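Local coordinates for protein galectin (Ovis aries, PDB 6N44) that binds beta-D-galactose, probably acting as a galectin-type lectin, and assembles into oligomers critical for its anti-parasitic activity in sheep, at residues D60-M65 with E76-T81; L38-G43 with L92-L97; F32-E37 with R128-L133; G49-F54 with L68-W73. All blocks are in the same frame, centred on the assembly; numbering follows the deposited sequence.

Contact 1: residues D60-M65 with E76-T81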
# COMPACT_ATOMS: atom_id res chain seq x y z
N ASP A 60 23.46 2.81 -11.43
CA ASP A 60 24.83 2.56 -10.95
C ASP A 60 25.03 3.03 -9.51
O ASP A 60 25.90 3.85 -9.21
CB ASP A 60 25.84 3.22 -11.89
CG ASP A 60 27.27 2.86 -11.55
OD1 ASP A 60 28.16 3.72 -11.71
OD2 ASP A 60 27.49 1.71 -11.11
N GLY A 61 24.18 2.51 -8.61
CA GLY A 61 24.29 2.78 -7.19
C GLY A 61 23.75 4.10 -6.71
O GLY A 61 23.90 4.41 -5.52
N ILE A 62 23.11 4.90 -7.56
CA ILE A 62 22.72 6.26 -7.22
C ILE A 62 21.24 6.46 -7.51
O ILE A 62 20.76 6.15 -8.60
CB ILE A 62 23.58 7.28 -7.99
CG1 ILE A 62 25.04 7.19 -7.53
CG2 ILE A 62 23.04 8.69 -7.81
CD1 ILE A 62 25.91 8.22 -8.16
N VAL A 63 20.50 6.98 -6.52
CA VAL A 63 19.11 7.38 -6.69
C VAL A 63 19.06 8.90 -6.73
O VAL A 63 19.60 9.57 -5.85
CB VAL A 63 18.22 6.86 -5.54
CG1 VAL A 63 16.87 7.58 -5.55
CG2 VAL A 63 18.05 5.33 -5.60
N VAL A 64 18.39 9.45 -7.74
CA VAL A 64 18.06 10.87 -7.75
C VAL A 64 16.54 11.02 -7.81
O VAL A 64 15.89 10.39 -8.65
CB VAL A 64 18.74 11.61 -8.92
CG1 VAL A 64 18.36 13.09 -8.89
CG2 VAL A 64 20.25 11.42 -8.86
N MET A 65 15.99 11.85 -6.93
CA MET A 65 14.57 12.17 -6.95
C MET A 65 14.38 13.67 -7.07
O MET A 65 15.12 14.44 -6.45
CB MET A 65 13.87 11.66 -5.69
CG MET A 65 13.98 10.13 -5.54
SD MET A 65 13.40 9.54 -3.94
CE MET A 65 14.77 9.97 -2.86
N GLU A 76 17.68 18.44 -6.26
CA GLU A 76 17.71 16.99 -6.21
C GLU A 76 17.81 16.47 -4.78
O GLU A 76 18.54 17.03 -3.96
CB GLU A 76 18.90 16.44 -7.00
CG GLU A 76 18.91 16.76 -8.46
CD GLU A 76 20.08 16.09 -9.17
OE1 GLU A 76 21.09 15.78 -8.51
OE2 GLU A 76 19.97 15.88 -10.40
N GLN A 77 17.11 15.38 -4.51
CA GLN A 77 17.38 14.54 -3.35
C GLN A 77 18.13 13.32 -3.87
O GLN A 77 17.58 12.54 -4.64
CB GLN A 77 16.09 14.15 -2.62
CG GLN A 77 16.36 13.34 -1.35
CD GLN A 77 15.10 12.92 -0.60
OE1 GLN A 77 14.02 13.51 -0.75
NE2 GLN A 77 15.23 11.88 0.22
N LYS A 78 19.40 13.18 -3.47
CA LYS A 78 20.29 12.18 -4.06
C LYS A 78 20.88 11.28 -2.98
O LYS A 78 21.29 11.78 -1.93
CB LYS A 78 21.42 12.84 -4.85
CG LYS A 78 22.56 11.89 -5.17
CD LYS A 78 23.77 12.60 -5.78
CE LYS A 78 23.50 13.06 -7.20
NZ LYS A 78 24.77 13.25 -7.98
N LEU A 79 20.95 9.97 -3.25
CA LEU A 79 21.53 9.05 -2.27
C LEU A 79 22.16 7.86 -2.97
O LEU A 79 21.97 7.64 -4.17
CB LEU A 79 20.48 8.56 -1.26
CG LEU A 79 19.37 7.71 -1.87
CD1 LEU A 79 18.94 6.61 -0.92
CD2 LEU A 79 18.20 8.61 -2.22
N HIS A 80 22.91 7.09 -2.19
CA HIS A 80 23.53 5.85 -2.63
C HIS A 80 22.77 4.66 -2.07
O HIS A 80 22.31 4.69 -0.92
CB HIS A 80 24.99 5.76 -2.19
CG HIS A 80 25.86 6.85 -2.73
ND1 HIS A 80 26.81 6.63 -3.70
CD2 HIS A 80 25.93 8.17 -2.43
CE1 HIS A 80 27.43 7.76 -3.98
NE2 HIS A 80 26.91 8.71 -3.22
N THR A 81 22.63 3.61 -2.86
CA THR A 81 22.02 2.38 -2.38
C THR A 81 22.62 1.21 -3.14
O THR A 81 23.05 1.35 -4.29
CB THR A 81 20.49 2.39 -2.54
OG1 THR A 81 19.96 1.14 -2.10
CG2 THR A 81 20.10 2.60 -3.98

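Contact 2: residues L38-G43 with L92-L97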
# COMPACT_ATOMS: atom_id res chain seq x y z
N LEU A 38 16.96 3.09 -14.47
CA LEU A 38 15.56 2.88 -14.13
C LEU A 38 14.94 4.24 -13.82
O LEU A 38 15.55 5.05 -13.12
CB LEU A 38 15.44 1.93 -12.91
CG LEU A 38 14.09 1.89 -12.19
CD1 LEU A 38 12.99 1.38 -13.13
CD2 LEU A 38 14.23 1.00 -10.96
N GLN A 39 13.74 4.49 -14.34
CA GLN A 39 13.11 5.78 -14.15
C GLN A 39 11.61 5.62 -13.96
O GLN A 39 10.95 4.99 -14.79
CB GLN A 39 13.37 6.72 -15.33
CG GLN A 39 12.76 8.09 -15.10
CD GLN A 39 13.20 9.07 -16.15
OE1 GLN A 39 14.32 9.57 -16.10
NE2 GLN A 39 12.34 9.32 -17.13
N VAL A 40 11.07 6.17 -12.87
CA VAL A 40 9.64 6.11 -12.58
C VAL A 40 9.11 7.52 -12.39
O VAL A 40 9.58 8.25 -11.51
CB VAL A 40 9.31 5.25 -11.33
CG1 VAL A 40 7.80 5.23 -11.09
CG2 VAL A 40 9.85 3.83 -11.48
N ASP A 41 8.12 7.89 -13.19
CA ASP A 41 7.52 9.22 -13.15
C ASP A 41 6.10 9.11 -12.63
O ASP A 41 5.26 8.43 -13.23
CB ASP A 41 7.51 9.90 -14.53
CG ASP A 41 8.87 10.48 -14.91
OD1 ASP A 41 9.79 10.44 -14.06
OD2 ASP A 41 9.03 11.00 -16.05
N PHE A 42 5.83 9.79 -11.52
CA PHE A 42 4.47 10.13 -11.12
C PHE A 42 4.22 11.51 -11.71
O PHE A 42 4.59 12.54 -11.13
CB PHE A 42 4.33 10.12 -9.61
CG PHE A 42 4.47 8.75 -8.98
CD1 PHE A 42 5.71 8.15 -8.83
CD2 PHE A 42 3.35 8.06 -8.52
CE1 PHE A 42 5.82 6.88 -8.23
CE2 PHE A 42 3.46 6.80 -7.94
CZ PHE A 42 4.70 6.22 -7.79
N GLY A 43 3.63 11.55 -12.91
CA GLY A 43 3.49 12.76 -13.69
C GLY A 43 2.04 13.25 -13.78
O GLY A 43 1.09 12.55 -13.41
N LEU A 92 10.21 -3.18 -6.56
CA LEU A 92 10.26 -1.78 -6.19
C LEU A 92 8.85 -1.33 -5.82
O LEU A 92 7.92 -1.46 -6.62
CB LEU A 92 10.83 -0.95 -7.33
CG LEU A 92 10.68 0.57 -7.29
CD1 LEU A 92 11.46 1.19 -6.12
CD2 LEU A 92 11.14 1.15 -8.62
N GLN A 93 8.69 -0.80 -4.60
CA GLN A 93 7.39 -0.33 -4.11
C GLN A 93 7.43 1.16 -3.81
O GLN A 93 8.35 1.64 -3.14
CB GLN A 93 6.99 -1.06 -2.83
CG GLN A 93 6.51 -2.48 -3.01
CD GLN A 93 6.28 -3.12 -1.66
OE1 GLN A 93 7.23 -3.40 -0.92
NE2 GLN A 93 5.00 -3.31 -1.30
N PHE A 94 6.38 1.86 -4.26
CA PHE A 94 6.13 3.23 -3.84
C PHE A 94 4.86 3.26 -3.02
O PHE A 94 3.81 2.78 -3.47
CB PHE A 94 6.00 4.20 -5.03
CG PHE A 94 7.24 4.30 -5.87
CD1 PHE A 94 7.45 3.42 -6.92
CD2 PHE A 94 8.19 5.27 -5.60
CE1 PHE A 94 8.60 3.50 -7.72
CE2 PHE A 94 9.35 5.37 -6.39
CZ PHE A 94 9.55 4.48 -7.45
N LEU A 95 4.95 3.83 -1.84
CA LEU A 95 3.82 4.02 -0.95
C LEU A 95 3.50 5.50 -0.89
O LEU A 95 4.34 6.29 -0.44
CB LEU A 95 4.16 3.48 0.44
CG LEU A 95 3.03 3.47 1.47
CD1 LEU A 95 1.82 2.70 0.95
CD2 LEU A 95 3.58 2.88 2.77
N VAL A 96 2.31 5.88 -1.36
CA VAL A 96 1.89 7.28 -1.33
C VAL A 96 1.13 7.52 -0.03
O VAL A 96 0.09 6.90 0.23
CB VAL A 96 1.05 7.65 -2.56
CG1 VAL A 96 0.82 9.15 -2.60
CG2 VAL A 96 1.74 7.19 -3.84
N LEU A 97 1.65 8.41 0.80
CA LEU A 97 1.00 8.82 2.04
C LEU A 97 0.67 10.30 1.97
O LEU A 97 1.03 10.99 1.02
CB LEU A 97 1.89 8.54 3.26
CG LEU A 97 2.30 7.10 3.63
CD1 LEU A 97 1.32 6.04 3.13
CD2 LEU A 97 3.73 6.73 3.29

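Contact 3: residues F32-E37 with R128-L133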
# COMPACT_ATOMS: atom_id res chain seq x y z
N PHE A 32 24.45 -2.43 -24.17
CA PHE A 32 25.72 -2.21 -24.85
C PHE A 32 26.32 -0.87 -24.45
O PHE A 32 25.74 0.18 -24.73
CB PHE A 32 25.50 -2.28 -26.37
CG PHE A 32 26.78 -2.38 -27.19
CD1 PHE A 32 28.00 -2.65 -26.57
CD2 PHE A 32 26.76 -2.21 -28.57
CE1 PHE A 32 29.18 -2.74 -27.32
CE2 PHE A 32 27.93 -2.29 -29.34
CZ PHE A 32 29.14 -2.57 -28.71
N GLY A 33 27.45 -0.89 -23.74
CA GLY A 33 28.23 0.31 -23.53
C GLY A 33 27.69 1.33 -22.56
O GLY A 33 28.07 2.51 -22.64
N LYS A 34 26.81 0.94 -21.63
CA LYS A 34 26.38 1.87 -20.59
C LYS A 34 25.80 1.09 -19.43
O LYS A 34 25.45 -0.09 -19.55
CB LYS A 34 25.34 2.88 -21.11
CG LYS A 34 24.01 2.24 -21.48
CD LYS A 34 22.94 3.30 -21.74
CE LYS A 34 21.85 2.76 -22.66
NZ LYS A 34 20.80 3.77 -22.98
N ASN A 35 25.70 1.76 -18.30
CA ASN A 35 25.06 1.17 -17.14
C ASN A 35 23.55 1.32 -17.26
O ASN A 35 23.06 2.40 -17.63
CB ASN A 35 25.55 1.83 -15.85
CG ASN A 35 27.03 1.63 -15.62
OD1 ASN A 35 27.75 2.57 -15.29
ND2 ASN A 35 27.49 0.40 -15.81
N PRO A 36 22.79 0.27 -16.94
CA PRO A 36 21.32 0.35 -17.05
C PRO A 36 20.72 1.39 -16.11
O PRO A 36 21.16 1.57 -14.98
CB PRO A 36 20.87 -1.06 -16.66
CG PRO A 36 21.99 -1.55 -15.72
CD PRO A 36 23.24 -1.01 -16.38
N GLU A 37 19.68 2.07 -16.59
CA GLU A 37 18.96 3.07 -15.81
C GLU A 37 17.53 2.59 -15.55
O GLU A 37 16.97 1.82 -16.32
CB GLU A 37 18.90 4.42 -16.53
CG GLU A 37 20.18 4.83 -17.20
CD GLU A 37 20.20 6.28 -17.68
OE1 GLU A 37 19.12 6.93 -17.71
OE2 GLU A 37 21.30 6.79 -18.01
N ARG A 128 10.03 3.18 -17.00
CA ARG A 128 10.89 2.93 -18.16
C ARG A 128 12.33 2.74 -17.70
O ARG A 128 12.68 2.96 -16.53
CB ARG A 128 10.82 4.08 -19.16
CG ARG A 128 11.34 5.40 -18.63
CD ARG A 128 11.27 6.48 -19.73
NE ARG A 128 9.89 6.80 -20.08
CZ ARG A 128 9.49 7.23 -21.28
NH1 ARG A 128 10.38 7.40 -22.25
NH2 ARG A 128 8.21 7.49 -21.50
N GLY A 129 13.17 2.33 -18.64
CA GLY A 129 14.59 2.21 -18.40
C GLY A 129 15.17 1.01 -19.12
O GLY A 129 14.53 0.36 -19.95
N ASP A 130 16.43 0.71 -18.81
CA ASP A 130 17.08 -0.49 -19.32
C ASP A 130 16.66 -1.70 -18.47
O ASP A 130 17.43 -2.25 -17.68
CB ASP A 130 18.58 -0.29 -19.34
CG ASP A 130 18.96 0.97 -20.08
OD1 ASP A 130 18.80 0.98 -21.32
OD2 ASP A 130 19.36 1.95 -19.41
N ILE A 131 15.40 -2.10 -18.65
CA ILE A 131 14.80 -3.10 -17.78
C ILE A 131 13.92 -4.05 -18.58
O ILE A 131 13.39 -3.70 -19.63
CB ILE A 131 13.95 -2.43 -16.65
CG1 ILE A 131 12.84 -1.58 -17.25
CG2 ILE A 131 14.82 -1.57 -15.74
CD1 ILE A 131 11.86 -1.03 -16.21
N VAL A 132 13.78 -5.27 -18.06
CA VAL A 132 12.66 -6.13 -18.40
C VAL A 132 11.62 -5.96 -17.29
O VAL A 132 11.88 -6.26 -16.12
CB VAL A 132 13.07 -7.59 -18.56
CG1 VAL A 132 11.84 -8.46 -18.88
CG2 VAL A 132 14.10 -7.72 -19.69
N LEU A 133 10.45 -5.44 -17.67
CA LEU A 133 9.38 -5.12 -16.73
C LEU A 133 8.36 -6.25 -16.77
O LEU A 133 7.79 -6.53 -17.83
CB LEU A 133 8.73 -3.79 -17.10
CG LEU A 133 7.53 -3.34 -16.26
CD1 LEU A 133 7.96 -2.98 -14.85
CD2 LEU A 133 6.84 -2.15 -16.93

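Contact 4: residues G49-F54 with L68-W73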
# COMPACT_ATOMS: atom_id res chain seq x y z
N GLY A 49 6.96 17.92 -21.27
CA GLY A 49 7.39 18.97 -20.37
C GLY A 49 6.34 19.44 -19.38
O GLY A 49 6.57 20.45 -18.70
N GLY A 50 5.20 18.75 -19.28
CA GLY A 50 4.26 19.01 -18.20
C GLY A 50 4.84 18.65 -16.84
O GLY A 50 5.89 18.02 -16.73
N ASP A 51 4.13 19.05 -15.79
CA ASP A 51 4.66 18.90 -14.44
C ASP A 51 4.90 17.43 -14.10
O ASP A 51 4.17 16.54 -14.56
CB ASP A 51 3.72 19.53 -13.42
CG ASP A 51 3.74 21.05 -13.46
OD1 ASP A 51 4.76 21.62 -13.91
OD2 ASP A 51 2.74 21.68 -13.04
N ILE A 52 5.95 17.17 -13.33
CA ILE A 52 6.22 15.85 -12.79
C ILE A 52 6.40 16.01 -11.29
O ILE A 52 7.50 16.33 -10.81
CB ILE A 52 7.45 15.18 -13.43
CG1 ILE A 52 7.27 15.05 -14.95
CG2 ILE A 52 7.70 13.78 -12.78
CD1 ILE A 52 8.46 14.36 -15.65
N PRO A 53 5.33 15.81 -10.52
CA PRO A 53 5.44 15.86 -9.06
C PRO A 53 6.55 15.01 -8.47
O PRO A 53 7.16 15.41 -7.47
CB PRO A 53 4.05 15.37 -8.61
CG PRO A 53 3.15 15.84 -9.71
CD PRO A 53 3.95 15.65 -10.98
N PHE A 54 6.84 13.84 -9.05
CA PHE A 54 7.83 12.96 -8.43
C PHE A 54 8.46 12.08 -9.50
O PHE A 54 7.79 11.21 -10.07
CB PHE A 54 7.18 12.12 -7.33
CG PHE A 54 8.09 11.09 -6.71
CD1 PHE A 54 9.42 11.40 -6.41
CD2 PHE A 54 7.62 9.82 -6.39
CE1 PHE A 54 10.25 10.47 -5.81
CE2 PHE A 54 8.46 8.85 -5.81
CZ PHE A 54 9.77 9.18 -5.52
N LEU A 68 9.53 18.37 -11.28
CA LEU A 68 9.49 19.30 -12.40
C LEU A 68 8.22 20.13 -12.25
O LEU A 68 7.11 19.60 -12.37
CB LEU A 68 9.49 18.56 -13.74
CG LEU A 68 9.35 19.49 -14.96
CD1 LEU A 68 10.60 20.34 -15.15
CD2 LEU A 68 9.03 18.70 -16.22
N LYS A 69 8.39 21.43 -11.99
CA LYS A 69 7.27 22.34 -11.78
C LYS A 69 7.42 23.53 -12.73
O LYS A 69 8.39 24.29 -12.61
CB LYS A 69 7.23 22.82 -10.33
CG LYS A 69 6.33 24.02 -10.09
CD LYS A 69 5.75 23.97 -8.69
CE LYS A 69 5.18 25.31 -8.24
NZ LYS A 69 5.16 25.37 -6.74
N ASP A 70 6.48 23.68 -13.66
CA ASP A 70 6.47 24.78 -14.63
C ASP A 70 7.80 24.88 -15.37
O ASP A 70 8.47 25.91 -15.38
CB ASP A 70 6.11 26.10 -13.96
CG ASP A 70 4.70 26.13 -13.44
OD1 ASP A 70 3.78 25.71 -14.19
OD2 ASP A 70 4.50 26.54 -12.27
N GLY A 71 8.18 23.77 -15.99
CA GLY A 71 9.40 23.71 -16.76
C GLY A 71 10.68 23.73 -15.97
O GLY A 71 11.76 23.68 -16.58
N SER A 72 10.63 23.80 -14.64
CA SER A 72 11.84 23.90 -13.84
C SER A 72 12.01 22.66 -12.95
O SER A 72 11.12 22.34 -12.16
CB SER A 72 11.81 25.17 -12.98
OG SER A 72 12.98 25.26 -12.18
N TRP A 73 13.16 21.99 -13.06
CA TRP A 73 13.53 20.97 -12.10
C TRP A 73 14.02 21.63 -10.82
O TRP A 73 14.71 22.66 -10.86
CB TRP A 73 14.62 20.03 -12.65
CG TRP A 73 14.13 19.04 -13.66
CD1 TRP A 73 14.33 19.09 -15.01
CD2 TRP A 73 13.36 17.85 -13.42
NE1 TRP A 73 13.74 18.01 -15.62
CE2 TRP A 73 13.13 17.24 -14.67
CE3 TRP A 73 12.84 17.26 -12.26
CZ2 TRP A 73 12.40 16.05 -14.80
CZ3 TRP A 73 12.11 16.07 -12.39
CH2 TRP A 73 11.90 15.48 -13.65
O HOH W 1 6.34 21.49 -16.28

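Contact 1: residues D60-M65 with E76-T81
Residues 62-65 and 77-80 pair as the antiparallel arms of a beta hairpin in the six-stranded sheet of the galectin beta-sandwich, where strand 72-80 is outermost within the chain. The hydrogen-bonded pairs Val-63/Leu-79 and Met-65/Gln-77 contribute four backbone bonds, with Val-63 N to Leu-79 O at 2.8 Å. Beyond them, Thr-81 N reaches Gly-61 O at 3.1 Å from well above the carbonyl plane; Gly-61 adopts a positive phi (79°), easy for glycine, as the chain enters the strand.

Val-63, Met-65, Gln-77 and Leu-79 face the opposing sheet, where Met-65 and Leu-79 touch Cys-111. The apolar Val-63, Met-65 and Leu-79 suit this inner side: Leu-79 CD2 lies 3.7 Å from Val-63 CG1 and also packs on Met-65 CE. The methionine chain bends at its last torsion (chi3 -77°), bringing CE against the amide of Gln-77, a polar residue accommodated here with NE2 bonded to Gln-112 O.

The other face carries Ile-62, Val-64, Lys-78 and His-80, with Lys-78 and His-80 in solvent. Beside it stands Glu-76, a galactose-binding residue close to Asn-66 of the same site. The extended side chain of Glu-76 passes across Val-64, whose CG1 rests 3.5 Å from Glu-76 CD.

Contact 2: residues L38-G43 with L92-L97
The edge of the Phe-42 ring is driven against one face of the Phe-94 ring, a T-shaped pair joining strands whose axes stay 11.0 Å apart and whose backbones never meet. The planes stand at 71° and the centroids are 5.2 Å apart. Phe-42 CE1 sits over that face, displaced toward the CG end of the Phe-94 ring, while Phe-42 CZ reaches back to Phe-94 CB at 3.7 Å.

The far end of the Phe-94 ring is met by Val-40 from the opposite direction, CG1 to Phe-94 CE1 at 3.9 Å. Further along, Leu-38 and Leu-92 extend tip to tip, their CD2 atoms 3.9 Å apart. Leucine and phenylalanine are long enough to meet midway between the sheets, and the smaller Val-40 fits where the Phe-94 ring already reaches across; none of them brings a polar side-chain group that would need a partner.

The flanking residues look outward: Asp-41 forms a salt bridge with Arg-55 of the galactose site, and Leu-95 packs on Leu-95 of the second subunit. Inward-facing apolar residues of two sheets, meeting across the middle, form the hydrophobic core of the galectin beta-sandwich.

Contact 3: residues F32-E37 with R128-L133
An inverse gamma turn centred on Asp-130 docks onto Pro-36 and Glu-37. Asp-130 is gripped at two points by one residue: Glu-37 N donates to Asp-130 OD2 at 2.8 Å, fairly straight at 159°, while Asp-130 N returns a more bent bond to Glu-37 O, also 2.8 Å. The carboxylate offers OD2 through its anti lone pair, on the side away from OD1. With chi1 at -53°, CG stands beside the backbone N of Asp-130, which lets the carboxylate and the N-H of the same residue both engage Glu-37. Inside the turn, a weak bond joins Ile-131 N to Gly-129 O.

Both segments lie where the galectin beta-sandwich passes from one sheet to the other. Residues 32-37 lead from strand 19-28 into strand 37-43, and 128-133 join strand 124-129 to strand 131-138, so the pairing laces two crossings together. Asn-8 ND2 adds a clasp, bonding to the carbonyl oxygens of Gly-129 and Ile-131.

Gly-129 suits its place because its CA passes 3.2 Å from Glu-37 O, and a CB there would clash with that oxygen. Pro-36 lays its CB against Asp-130 CB at 3.6 Å. The Glu-37 carboxylate turns to a different partner, OE1 accepting from Trp-57 NE1. At the exposed margin Lys-34 crosses Asp-130 at about a right angle, making a long salt bridge from NZ to OD1 (3.8 Å).

Contact 4: residues G49-F54 with L68-W73
The type I' beta turn from Lys-69 to Ser-72, which closes the hairpin of strands 62-69 and 72-80, is held by Asp-51 from the neighbouring chain segment. Asp-51 OD1 accepts Asp-70 N at 2.7 Å and 167°, met on its syn side and somewhat out of the carboxylate plane. A water extends the grip: it donates to Asp-51 OD1 and to Gly-49 O, and accepts from Gly-71 N at 2.9 Å, so two amides of the turn are engaged directly or through water. The turn needs positive phi at its two central positions, which Gly-71 takes readily and Asp-70 also adopts. The Asp-70 carboxylate comes within 4.2 Å of Asp-51, OD1 to OD1, a proximity of like charges that the nearby N-H groups may soften.

Next to the turn the segments join as sheet strands. Ile-52 N donates to Leu-68 O at 2.9 Å, and Leu-68 N answers to Ile-52 O, a single hydrogen-bonded antiparallel pair before the chain turns a corner at Pro-53. Their side chains lie on the same side of the sheet, CB to CB 4.0 Å; these apolar groups back the Trp-73 indole, Leu-68 CB over one face of the ring. Trp-73 stands close to Arg-55 and Asn-66 of the galactose site and is probably the tryptophan that stacks on the sugar in galectins. Against its six-membered ring, Ile-52 places CD1 4.1 Å from Trp-73 CH2.

In the fold
Contact 2 is the core of the set, fully buried and purely apolar, joining the two sheets through side chains; contacts 1, 3 and 4 lie nearer the surface and depend on hydrogen bonds. Contacts 1 and 4 share strands 62-69 and 72-80, the first pairing them and the second bracing their turn; contact 1 holds Glu-76 of the galactose site, and contact 4 holds Trp-73, which lies beside Arg-55 and Asn-66 and probably belongs to it. Met-65 of contact 1 packs on Phe-54 of contact 4, and Phe-54 in turn reaches Phe-94 of contact 2. Contact 3 lies at the start of strand 37-43, where an aspartate in a turn bonds to backbone instead of rings packing together.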